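Local coordinates for protein MJ1225 (Methanocaldococcus jannaschii, PDB 3KH5), which is of unknown function but, as a putative archaeal homologue of the AMPK gamma subunit built of CBS domains, binds AMP and ADP and probably senses adenine nucleotides, at residues 134-139 with 274-279; 108-111 with 117-120; 234-239 with 243-248. All coordinates share one frame; numbering follows the deposited sequence.

Contact 1 (134-139 with 274-279); sequences RDVIRA and DVLKYF. With ADP (adenosine-5'-diphosphate), chain B; ADP (adenosine-5'-diphosphate), chain E.
Two groups grip D274 OD1: O3' of the ADP of chain E donates a hydrogen bond to it at 2.6 Å, and K277 NZ closes a salt bridge on the same oxygen at 2.9 Å, arriving nearly in line with the C-O bond. The other carboxylate oxygen, OD2, accepts O2' of that ribose at 2.5 Å and also the backbone N of T271, so both ribose hydroxyls are held by one acid whose rotation is fixed. With an asparagine here, an amide nitrogen would stand in for one carboxylate oxygen, and K277 would probably lose its charged mate while a ribose hydroxyl lost its acceptor. The helix of 134-139 repeats the theme on the ADP of chain B, whose O3' donates to D135 OD1 at 3.2 Å. There R134 lays one guanidinium face over the alpha phosphate, and its NH1 makes a short but poorly directed, weak bond to O1A (2.6 Å, 115° at the hydrogen); NE forms a salt bridge with E272. Between these polar flanks the two segments meet through hydrocarbon alone. L276 CD2 is shared, lying 3.7 Å from V136 CG1, with the two side chains at about a right angle, and equally close to I137 CG1. The chain of I137, its CG1 on the side of the backbone N (chi1 -67°) and extended beyond, carries CD1 to 3.9 Å from V275 CG1. All four aliphatic residues are buried, and helix 103-112 covers V136 and L276. The chemistry thus separates by direction: acids and a basic group at the starts of both segments point to different nucleotides, while a wholly apolar seam joins CBS 2 to CBS 4, consistent with two nucleotide sites joined through one apolar seam.

Contact 2 (108-111 with 117-120); sequences ETFL and GAPI. With ADP (adenosine-5'-diphosphate), chain D.
F110 meets G117 and A118 with one corner of its ring, CE1, and the contact is van der Waals throughout, with no hydrogen bond from one segment to the other. Against the backbone, CE1 lies 3.7 Å from G117 N, while A118 N is near the ring plane, at the edge, 4.1 Å from the same carbon. Between side chains the only partner is the methyl of A118, whose CB points toward the helix and stands 4.4 Å from F110 CE1. The ring reaches the strand because CG lies beside the backbone N of F110 (chi1 -66°), which carries the ring forward although CB itself does not head straight for the strand. Polar contacts belong to the ligand: N6 of the ADP of chain D donates to G117 O at 3.1 Å with an angle of 153° at the hydrogen, so the adenine amino group is read by main chain, with P119 CD also beside N6. The strand thereby holds the base with its carbonyl while its A118 methyl loosely faces the F110 ring. In the beta-alpha-beta unit of strand 97-98, helix 103-112 and strand 117-121, this packing lays the helix against the central strand of a three-stranded sheet. Backbone bonds tie A118 to I131 and P119 to L97, and the ring of F110 also leans on I131 of strand 127-132 and on E133 and V136 of helix 133-140.

Contact 3 (234-239 with 243-248); sequences ITAKEG and KKIAEI. With AMP (adenosine monophosphate), chain C.
A236 and I245 make the tight part of this contact, a buried methyl-to-methyl meeting in which A236 CB stands 3.8 Å from I245 CD1. I245, bent at its second torsion (chi2 -49°), turns CD1 to that methyl, and it also packs on L257 of strand 256-260 and on I150. Backbone bonds join A236 to P258 and V260 of that strand, while its CB points toward helix 242-252. The second pair is looser and only partly buried: I234 CG2 and I248 CG2 are 4.1 Å apart, and the two isoleucines touch through these single branches. Beyond A236 the segment turns to solvent. K237 leads its amine away from the helix to a salt bridge with E262, and the exposed E238 pairs with K267. I234 is also the ligand end of the contact. Its N-H donates to N1 of AMP at 2.8 Å and 167°, and N6 of AMP returns a bond to I234 O at 3.0 Å and 173°. Two nearly straight bonds of opposite sense thus use the Watson-Crick edge of the adenine, a pairing that suits a 6-amino purine. The chemistry implies a division of labour: the main chain of I234 recognises the base, while the side chains of I234 and A236 pack that main chain against the helix and probably help to keep its donor and acceptor aligned.

Along the chain, contact 2 comes first, closing the short turn between helix 103-112 and strand 117-121 inside CBS 2. Helix 133-140 then opens contact 1, which is completed only after another 134 residues, when the C-terminal end of CBS 4 returns to it. Contact 3 forms and closes wholly within that long excursion, tying 234-239 to helix 242-252; no two contacts cross. Contact 1 touches both others: L276 packs on F110 and L111, while V275 and I137 rest on the A246 methyl. Contacts 2 and 3 do not touch, their nearest atoms being about 13 Å apart, so the seam of contact 1 bridges them.

Contact 1 (134-139 with 274-279)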
loop_
_atom_site.group_PDB
_atom_site.type_symbol
_atom_site.label_atom_id
_atom_site.label_comp_id
_atom_site.label_asym_id
_atom_site.label_seq_id
_atom_site.Cartn_x
_atom_site.Cartn_y
_atom_site.Cartn_z
ATOM N N ARG A 134 -8.598 2.640 7.028
ATOM C CA ARG A 134 -8.515 3.975 7.639
ATOM C C ARG A 134 -9.901 4.606 7.804
ATOM O O ARG A 134 -10.196 5.187 8.849
ATOM C CB ARG A 134 -7.601 4.899 6.813
ATOM C CG ARG A 134 -7.174 6.200 7.523
ATOM C CD ARG A 134 -5.849 6.785 6.991
ATOM N NE ARG A 134 -4.820 5.758 6.815
ATOM C CZ ARG A 134 -4.070 5.595 5.725
ATOM N NH1 ARG A 134 -4.187 6.429 4.690
ATOM N NH2 ARG A 134 -3.177 4.609 5.681
ATOM N N ASP A 135 -10.735 4.488 6.769
ATOM C CA ASP A 135 -12.105 5.020 6.788
ATOM C C ASP A 135 -12.879 4.461 7.979
ATOM O O ASP A 135 -13.621 5.184 8.650
ATOM C CB ASP A 135 -12.862 4.640 5.510
ATOM C CG ASP A 135 -12.385 5.388 4.275
ATOM O OD1 ASP A 135 -11.815 6.495 4.398
ATOM O OD2 ASP A 135 -12.606 4.863 3.161
ATOM N N VAL A 136 -12.703 3.162 8.220
ATOM C CA VAL A 136 -13.386 2.453 9.304
ATOM C C VAL A 136 -12.828 2.834 10.678
ATOM O O VAL A 136 -13.593 3.108 11.605
ATOM C CB VAL A 136 -13.340 0.912 9.107
ATOM C CG1 VAL A 136 -14.020 0.189 10.263
ATOM C CG2 VAL A 136 -14.001 0.520 7.791
ATOM N N ILE A 137 -11.505 2.849 10.806
ATOM C CA ILE A 137 -10.874 3.238 12.062
ATOM C C ILE A 137 -11.273 4.667 12.436
ATOM O O ILE A 137 -11.557 4.954 13.605
ATOM C CB ILE A 137 -9.335 3.113 11.990
ATOM C CG1 ILE A 137 -8.926 1.641 11.850
ATOM C CG2 ILE A 137 -8.685 3.725 13.239
ATOM C CD1 ILE A 137 -7.449 1.424 11.574
ATOM N N ARG A 138 -11.291 5.551 11.436
ATOM C CA ARG A 138 -11.711 6.942 11.612
ATOM C C ARG A 138 -13.149 7.010 12.119
ATOM O O ARG A 138 -13.457 7.797 13.015
ATOM C CB ARG A 138 -11.557 7.731 10.303
ATOM C CG ARG A 138 -11.751 9.243 10.438
ATOM C CD ARG A 138 -11.471 9.985 9.131
ATOM N NE ARG A 138 -10.039 10.122 8.858
ATOM C CZ ARG A 138 -9.387 9.502 7.876
ATOM N NH1 ARG A 138 -10.032 8.693 7.042
ATOM N NH2 ARG A 138 -8.084 9.698 7.721
ATOM N N ALA A 139 -14.019 6.176 11.551
ATOM C CA ALA A 139 -15.421 6.145 11.951
ATOM C C ALA A 139 -15.625 5.587 13.359
ATOM O O ALA A 139 -16.550 6.000 14.056
ATOM C CB ALA A 139 -16.248 5.357 10.939
ATOM N N ASP A 274 -4.212 -4.523 12.204
ATOM C CA ASP A 274 -4.091 -4.946 13.601
ATOM C C ASP A 274 -5.017 -4.178 14.530
ATOM O O ASP A 274 -5.594 -4.759 15.451
ATOM C CB ASP A 274 -2.666 -4.749 14.105
ATOM C CG ASP A 274 -1.673 -5.625 13.392
ATOM O OD1 ASP A 274 -1.997 -6.801 13.121
ATOM O OD2 ASP A 274 -0.560 -5.134 13.115
ATOM N N VAL A 275 -5.116 -2.866 14.311
ATOM C CA VAL A 275 -6.032 -2.014 15.069
ATOM C C VAL A 275 -7.454 -2.540 14.933
ATOM O O VAL A 275 -8.183 -2.633 15.922
ATOM C CB VAL A 275 -5.964 -0.525 14.617
ATOM C CG1 VAL A 275 -7.081 0.302 15.255
ATOM C CG2 VAL A 275 -4.611 0.074 14.958
ATOM N N LEU A 276 -7.836 -2.906 13.712
ATOM C CA LEU A 276 -9.181 -3.399 13.460
ATOM C C LEU A 276 -9.492 -4.735 14.142
ATOM O O LEU A 276 -10.659 -5.118 14.237
ATOM C CB LEU A 276 -9.479 -3.464 11.956
ATOM C CG LEU A 276 -9.776 -2.167 11.190
ATOM C CD1 LEU A 276 -9.981 -2.492 9.719
ATOM C CD2 LEU A 276 -10.999 -1.445 11.747
ATOM N N LYS A 277 -8.468 -5.435 14.632
ATOM C CA LYS A 277 -8.696 -6.676 15.383
ATOM C C LYS A 277 -9.374 -6.420 16.734
ATOM O O LYS A 277 -9.914 -7.348 17.343
ATOM C CB LYS A 277 -7.400 -7.463 15.572
ATOM C CG LYS A 277 -6.817 -8.031 14.291
ATOM C CD LYS A 277 -5.383 -8.471 14.534
ATOM C CE LYS A 277 -4.731 -9.012 13.272
ATOM N NZ LYS A 277 -3.299 -9.368 13.505
ATOM N N TYR A 278 -9.341 -5.161 17.188
ATOM C CA TYR A 278 -10.116 -4.722 18.355
ATOM C C TYR A 278 -11.603 -4.993 18.148
ATOM O O TYR A 278 -12.297 -5.384 19.087
ATOM C CB TYR A 278 -9.897 -3.228 18.651
ATOM C CG TYR A 278 -10.584 -2.721 19.914
ATOM C CD1 TYR A 278 -10.016 -2.929 21.171
ATOM C CD2 TYR A 278 -11.796 -2.029 19.851
ATOM C CE1 TYR A 278 -10.637 -2.470 22.329
ATOM C CE2 TYR A 278 -12.425 -1.563 21.010
ATOM C CZ TYR A 278 -11.835 -1.787 22.244
ATOM O OH TYR A 278 -12.442 -1.335 23.393
ATOM N N PHE A 279 -12.084 -4.792 16.921
ATOM C CA PHE A 279 -13.505 -4.953 16.603
ATOM C C PHE A 279 -13.846 -6.309 15.978
ATOM O O PHE A 279 -14.950 -6.493 15.458
ATOM C CB PHE A 279 -13.992 -3.816 15.694
ATOM C CG PHE A 279 -13.790 -2.443 16.274
ATOM C CD1 PHE A 279 -14.787 -1.837 17.038
ATOM C CD2 PHE A 279 -12.600 -1.751 16.057
ATOM C CE1 PHE A 279 -14.599 -0.562 17.580
ATOM C CE2 PHE A 279 -12.400 -0.479 16.595
ATOM C CZ PHE A 279 -13.404 0.117 17.357
HETATM P PB ADP B . -4.535 3.335 -0.073
HETATM O O1B ADP B . -4.420 4.582 -0.865
HETATM O O2B ADP B . -3.179 3.031 0.766
HETATM O O3B ADP B . -4.731 2.032 -0.981
HETATM P PA ADP B . -5.516 4.120 2.396
HETATM O O1A ADP B . -4.374 5.085 2.489
HETATM O O2A ADP B . -6.873 4.374 3.285
HETATM O O3A ADP B . -5.758 3.349 0.973
HETATM O "O5'" ADP B . -6.280 5.267 1.488
HETATM C "C5'" ADP B . -5.994 6.702 1.494
HETATM C "C4'" ADP B . -7.266 7.568 1.747
HETATM O "O4'" ADP B . -7.861 8.129 0.533
HETATM C "C3'" ADP B . -8.330 6.689 2.410
HETATM O "O3'" ADP B . -8.896 7.366 3.551
HETATM C "C2'" ADP B . -9.389 6.436 1.341
HETATM O "O2'" ADP B . -10.657 6.766 1.912
HETATM C "C1'" ADP B . -9.076 7.394 0.176
HETATM N N9 ADP B . -8.850 6.768 -1.189
HETATM C C8 ADP B . -8.062 5.724 -1.468
HETATM N N7 ADP B . -8.103 5.466 -2.778
HETATM C C5 ADP B . -8.916 6.352 -3.346
HETATM C C6 ADP B . -9.343 6.579 -4.656
HETATM N N6 ADP B . -8.917 5.808 -5.654
HETATM N N1 ADP B . -10.197 7.593 -4.897
HETATM C C2 ADP B . -10.633 8.367 -3.910
HETATM N N3 ADP B . -10.243 8.175 -2.654
HETATM C C4 ADP B . -9.393 7.179 -2.338
HETATM P PB ADP E . 1.170 -3.261 5.339
HETATM O O1B ADP E . 0.513 -1.932 5.444
HETATM O O2B ADP E . 2.798 -3.174 5.582
HETATM O O3B ADP E . 0.991 -3.967 3.893
HETATM P PA ADP E . -0.837 -4.962 6.510
HETATM O O1A ADP E . -1.909 -4.185 7.178
HETATM O O2A ADP E . -1.197 -5.436 5.012
HETATM O O3A ADP E . 0.605 -4.227 6.478
HETATM O "O5'" ADP E . -0.404 -6.215 7.391
HETATM C "C5'" ADP E . -1.228 -7.374 7.612
HETATM C "C4'" ADP E . -0.608 -8.117 8.826
HETATM O "O4'" ADP E . 0.817 -8.315 8.545
HETATM C "C3'" ADP E . -0.696 -7.299 10.128
HETATM O "O3'" ADP E . -0.880 -8.186 11.237
HETATM C "C2'" ADP E . 0.669 -6.608 10.218
HETATM O "O2'" ADP E . 1.051 -6.366 11.583
HETATM C "C1'" ADP E . 1.610 -7.625 9.553
HETATM N N9 ADP E . 2.799 -6.929 8.945
HETATM C C8 ADP E . 2.800 -5.793 8.238
HETATM N N7 ADP E . 4.048 -5.485 7.877
HETATM C C5 ADP E . 4.853 -6.422 8.356
HETATM C C6 ADP E . 6.229 -6.630 8.300
HETATM N N6 ADP E . 7.026 -5.775 7.659
HETATM N N1 ADP E . 6.738 -7.715 8.906
HETATM C C2 ADP E . 5.951 -8.571 9.550
HETATM N N3 ADP E . 4.636 -8.399 9.617
HETATM C C4 ADP E . 4.060 -7.338 9.033
#

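Contact 2 (108-111 with 117-120)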
loop_
_atom_site.group_PDB
_atom_site.type_symbol
_atom_site.label_atom_id
_atom_site.label_comp_id
_atom_site.label_asym_id
_atom_site.label_seq_id
_atom_site.Cartn_x
_atom_site.Cartn_y
_atom_site.Cartn_z
ATOM N N GLU A 108 -14.589 -7.916 8.498
ATOM C CA GLU A 108 -14.243 -9.318 8.267
ATOM C C GLU A 108 -13.482 -9.499 6.950
ATOM O O GLU A 108 -12.578 -10.332 6.860
ATOM C CB GLU A 108 -15.488 -10.204 8.292
ATOM C CG GLU A 108 -15.179 -11.697 8.351
ATOM C CD GLU A 108 -16.424 -12.565 8.331
ATOM O OE1 GLU A 108 -16.463 -13.558 9.089
ATOM O OE2 GLU A 108 -17.365 -12.260 7.566
ATOM N N THR A 109 -13.859 -8.718 5.939
ATOM C CA THR A 109 -13.199 -8.749 4.637
ATOM C C THR A 109 -11.744 -8.304 4.769
ATOM O O THR A 109 -10.839 -8.992 4.296
ATOM C CB THR A 109 -13.947 -7.869 3.608
ATOM O OG1 THR A 109 -15.250 -8.416 3.375
ATOM C CG2 THR A 109 -13.198 -7.804 2.282
ATOM N N PHE A 110 -11.526 -7.167 5.430
ATOM C CA PHE A 110 -10.178 -6.635 5.624
ATOM C C PHE A 110 -9.305 -7.595 6.428
ATOM O O PHE A 110 -8.124 -7.781 6.125
ATOM C CB PHE A 110 -10.220 -5.280 6.339
ATOM C CG PHE A 110 -10.861 -4.176 5.541
ATOM C CD1 PHE A 110 -10.796 -4.163 4.150
ATOM C CD2 PHE A 110 -11.505 -3.126 6.189
ATOM C CE1 PHE A 110 -11.384 -3.136 3.421
ATOM C CE2 PHE A 110 -12.090 -2.089 5.469
ATOM C CZ PHE A 110 -12.030 -2.095 4.084
ATOM N N LEU A 111 -9.905 -8.200 7.452
ATOM C CA LEU A 111 -9.191 -9.077 8.377
ATOM C C LEU A 111 -8.868 -10.472 7.827
ATOM O O LEU A 111 -7.851 -11.060 8.202
ATOM C CB LEU A 111 -9.980 -9.214 9.685
ATOM C CG LEU A 111 -9.714 -8.297 10.886
ATOM C CD1 LEU A 111 -9.472 -6.840 10.497
ATOM C CD2 LEU A 111 -10.868 -8.410 11.875
ATOM N N GLY A 117 -8.457 -2.149 1.305
ATOM C CA GLY A 117 -9.435 -1.265 0.665
ATOM C C GLY A 117 -10.238 -2.067 -0.337
ATOM O O GLY A 117 -9.704 -2.974 -0.980
ATOM N N ALA A 118 -11.521 -1.745 -0.466
ATOM C CA ALA A 118 -12.414 -2.491 -1.353
ATOM C C ALA A 118 -13.408 -1.581 -2.066
ATOM O O ALA A 118 -14.081 -0.778 -1.413
ATOM C CB ALA A 118 -13.156 -3.577 -0.570
ATOM N N PRO A 119 -13.508 -1.702 -3.404
ATOM C CA PRO A 119 -14.549 -0.992 -4.138
ATOM C C PRO A 119 -15.934 -1.404 -3.641
ATOM O O PRO A 119 -16.158 -2.575 -3.320
ATOM C CB PRO A 119 -14.342 -1.466 -5.582
ATOM C CG PRO A 119 -12.914 -1.870 -5.645
ATOM C CD PRO A 119 -12.651 -2.494 -4.309
ATOM N N ILE A 120 -16.838 -0.438 -3.539
ATOM C CA ILE A 120 -18.229 -0.734 -3.229
ATOM C C ILE A 120 -18.983 -0.674 -4.545
ATOM O O ILE A 120 -18.898 0.321 -5.271
ATOM C CB ILE A 120 -18.817 0.253 -2.201
ATOM C CG1 ILE A 120 -18.105 0.090 -0.853
ATOM C CG2 ILE A 120 -20.317 0.022 -2.016
ATOM C CD1 ILE A 120 -18.026 1.374 -0.042
HETATM P PB ADP D . -3.628 -3.712 0.530
HETATM O O1B ADP D . -3.149 -4.663 1.573
HETATM O O2B ADP D . -3.260 -2.172 0.913
HETATM O O3B ADP D . -5.230 -3.732 0.301
HETATM P PA ADP D . -1.623 -3.387 -1.171
HETATM O O1A ADP D . -0.353 -4.091 -0.885
HETATM O O2A ADP D . -1.569 -2.258 -2.346
HETATM O O3A ADP D . -3.055 -4.013 -0.914
HETATM O "O5'" ADP D . -1.749 -4.389 -2.477
HETATM C "C5'" ADP D . -1.356 -5.797 -2.494
HETATM C "C4'" ADP D . -2.005 -6.575 -3.681
HETATM O "O4'" ADP D . -3.426 -6.748 -3.375
HETATM C "C3'" ADP D . -1.926 -5.877 -5.055
HETATM O "O3'" ADP D . -1.666 -6.864 -6.062
HETATM C "C2'" ADP D . -3.323 -5.271 -5.221
HETATM O "O2'" ADP D . -3.702 -5.145 -6.602
HETATM C "C1'" ADP D . -4.193 -6.310 -4.522
HETATM N N9 ADP D . -5.474 -5.708 -4.048
HETATM C C8 ADP D . -5.668 -4.596 -3.330
HETATM N N7 ADP D . -6.980 -4.427 -3.122
HETATM C C5 ADP D . -7.615 -5.436 -3.710
HETATM C C6 ADP D . -8.947 -5.806 -3.840
HETATM N N6 ADP D . -9.916 -5.071 -3.303
HETATM N N1 ADP D . -9.240 -6.927 -4.523
HETATM C C2 ADP D . -8.291 -7.678 -5.069
HETATM N N3 ADP D . -7.012 -7.352 -4.963
HETATM C C4 ADP D . -6.655 -6.245 -4.293
#

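Contact 3 (234-239 with 243-248)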
loop_
_atom_site.group_PDB
_atom_site.type_symbol
_atom_site.label_atom_id
_atom_site.label_comp_id
_atom_site.label_asym_id
_atom_site.label_seq_id
_atom_site.Cartn_x
_atom_site.Cartn_y
_atom_site.Cartn_z
ATOM N N ILE A 234 7.956 7.433 12.818
ATOM C CA ILE A 234 6.965 7.477 13.885
ATOM C C ILE A 234 6.778 6.045 14.380
ATOM O O ILE A 234 6.392 5.157 13.610
ATOM C CB ILE A 234 5.628 8.077 13.398
ATOM C CG1 ILE A 234 5.834 9.530 12.952
ATOM C CG2 ILE A 234 4.567 7.996 14.496
ATOM C CD1 ILE A 234 4.760 10.064 12.034
ATOM N N THR A 235 7.071 5.832 15.661
ATOM C CA THR A 235 7.106 4.500 16.262
ATOM C C THR A 235 6.071 4.362 17.374
ATOM O O THR A 235 5.555 5.363 17.875
ATOM C CB THR A 235 8.503 4.197 16.859
ATOM O OG1 THR A 235 8.787 5.120 17.918
ATOM C CG2 THR A 235 9.582 4.308 15.797
ATOM N N ALA A 236 5.760 3.124 17.746
ATOM C CA ALA A 236 4.986 2.856 18.953
ATOM C C ALA A 236 5.885 2.132 19.951
ATOM O O ALA A 236 7.012 1.759 19.613
ATOM C CB ALA A 236 3.750 2.026 18.626
ATOM N N LYS A 237 5.415 1.959 21.180
ATOM C CA LYS A 237 6.133 1.144 22.156
ATOM C C LYS A 237 5.132 0.386 23.010
ATOM O O LYS A 237 3.991 0.823 23.168
ATOM C CB LYS A 237 7.104 1.982 23.016
ATOM C CG LYS A 237 6.471 3.147 23.787
ATOM C CD LYS A 237 7.394 3.720 24.874
ATOM C CE LYS A 237 8.345 4.797 24.347
ATOM N NZ LYS A 237 9.687 4.235 23.945
ATOM N N GLU A 238 5.554 -0.761 23.539
ATOM C CA GLU A 238 4.705 -1.555 24.419
ATOM C C GLU A 238 4.188 -0.677 25.548
ATOM O O GLU A 238 4.935 0.142 26.106
ATOM C CB GLU A 238 5.461 -2.769 24.965
ATOM C CG GLU A 238 5.573 -3.912 23.959
ATOM C CD GLU A 238 6.308 -5.122 24.505
ATOM O OE1 GLU A 238 7.516 -5.006 24.805
ATOM O OE2 GLU A 238 5.680 -6.195 24.619
ATOM N N GLY A 239 2.904 -0.827 25.861
ATOM C CA GLY A 239 2.276 0.011 26.871
ATOM C C GLY A 239 1.427 1.144 26.313
ATOM O O GLY A 239 0.565 1.667 27.021
ATOM N N LYS A 243 -6.008 3.450 21.263
ATOM C CA LYS A 243 -6.696 4.629 20.745
ATOM C C LYS A 243 -5.726 5.732 20.328
ATOM O O LYS A 243 -5.950 6.384 19.310
ATOM C CB LYS A 243 -7.746 5.165 21.731
ATOM C CG LYS A 243 -8.553 6.353 21.186
ATOM C CD LYS A 243 -9.818 6.620 21.996
ATOM C CE LYS A 243 -10.275 8.079 21.782
ATOM N NZ LYS A 243 -11.492 8.392 22.582
ATOM N N LYS A 244 -4.662 5.943 21.102
ATOM C CA LYS A 244 -3.643 6.930 20.734
ATOM C C LYS A 244 -2.993 6.551 19.403
ATOM O O LYS A 244 -2.897 7.380 18.492
ATOM C CB LYS A 244 -2.591 7.078 21.843
ATOM C CG LYS A 244 -1.267 7.705 21.375
ATOM C CD LYS A 244 -0.245 7.740 22.509
ATOM C CE LYS A 244 1.174 7.894 21.961
ATOM N NZ LYS A 244 1.426 9.253 21.401
ATOM N N ILE A 245 -2.565 5.292 19.300
ATOM C CA ILE A 245 -1.943 4.782 18.077
ATOM C C ILE A 245 -2.885 4.875 16.870
ATOM O O ILE A 245 -2.500 5.429 15.830
ATOM C CB ILE A 245 -1.360 3.353 18.275
ATOM C CG1 ILE A 245 -0.216 3.372 19.302
ATOM C CG2 ILE A 245 -0.897 2.747 16.949
ATOM C CD1 ILE A 245 0.852 4.456 19.081
ATOM N N ALA A 246 -4.113 4.370 17.016
ATOM C CA ALA A 246 -5.140 4.474 15.968
ATOM C C ALA A 246 -5.350 5.915 15.499
ATOM O O ALA A 246 -5.482 6.169 14.299
ATOM C CB ALA A 246 -6.457 3.872 16.443
ATOM N N GLU A 247 -5.372 6.849 16.447
ATOM C CA GLU A 247 -5.551 8.263 16.125
ATOM C C GLU A 247 -4.376 8.835 15.329
ATOM O O GLU A 247 -4.577 9.591 14.376
ATOM C CB GLU A 247 -5.777 9.074 17.399
ATOM C CG GLU A 247 -6.040 10.558 17.168
ATOM C CD GLU A 247 -6.322 11.304 18.458
ATOM O OE1 GLU A 247 -7.247 12.143 18.466
ATOM O OE2 GLU A 247 -5.634 11.045 19.470
ATOM N N ILE A 248 -3.154 8.476 15.730
ATOM C CA ILE A 248 -1.954 8.877 14.995
ATOM C C ILE A 248 -2.007 8.425 13.529
ATOM O O ILE A 248 -1.715 9.215 12.633
ATOM C CB ILE A 248 -0.661 8.385 15.699
ATOM C CG1 ILE A 248 -0.377 9.261 16.928
ATOM C CG2 ILE A 248 0.546 8.445 14.750
ATOM C CD1 ILE A 248 0.392 8.534 18.023
HETATM P P AMP C . 2.533 4.937 2.876
HETATM O O1P AMP C . 1.382 5.537 2.154
HETATM O O2P AMP C . 3.084 3.627 2.108
HETATM O O3P AMP C . 2.128 4.415 4.357
HETATM O "O5'" AMP C . 3.789 5.921 3.038
HETATM C "C5'" AMP C . 3.772 7.311 2.634
HETATM C "C4'" AMP C . 5.010 8.023 3.184
HETATM O "O4'" AMP C . 4.908 7.908 4.633
HETATM C "C3'" AMP C . 6.246 7.218 2.740
HETATM O "O3'" AMP C . 7.333 8.103 2.397
HETATM C "C2'" AMP C . 6.603 6.412 3.987
HETATM O "O2'" AMP C . 8.018 6.203 4.054
HETATM C "C1'" AMP C . 6.130 7.330 5.119
HETATM N N9 AMP C . 5.825 6.582 6.374
HETATM C C8 AMP C . 5.049 5.501 6.496
HETATM N N7 AMP C . 5.015 5.112 7.770
HETATM C C5 AMP C . 5.776 5.952 8.461
HETATM C C6 AMP C . 6.115 6.050 9.802
HETATM N N6 AMP C . 5.639 5.168 10.679
HETATM N N1 AMP C . 6.927 7.049 10.195
HETATM C C2 AMP C . 7.406 7.935 9.325
HETATM N N3 AMP C . 7.100 7.868 8.036
HETATM C C4 AMP C . 6.291 6.892 7.580
#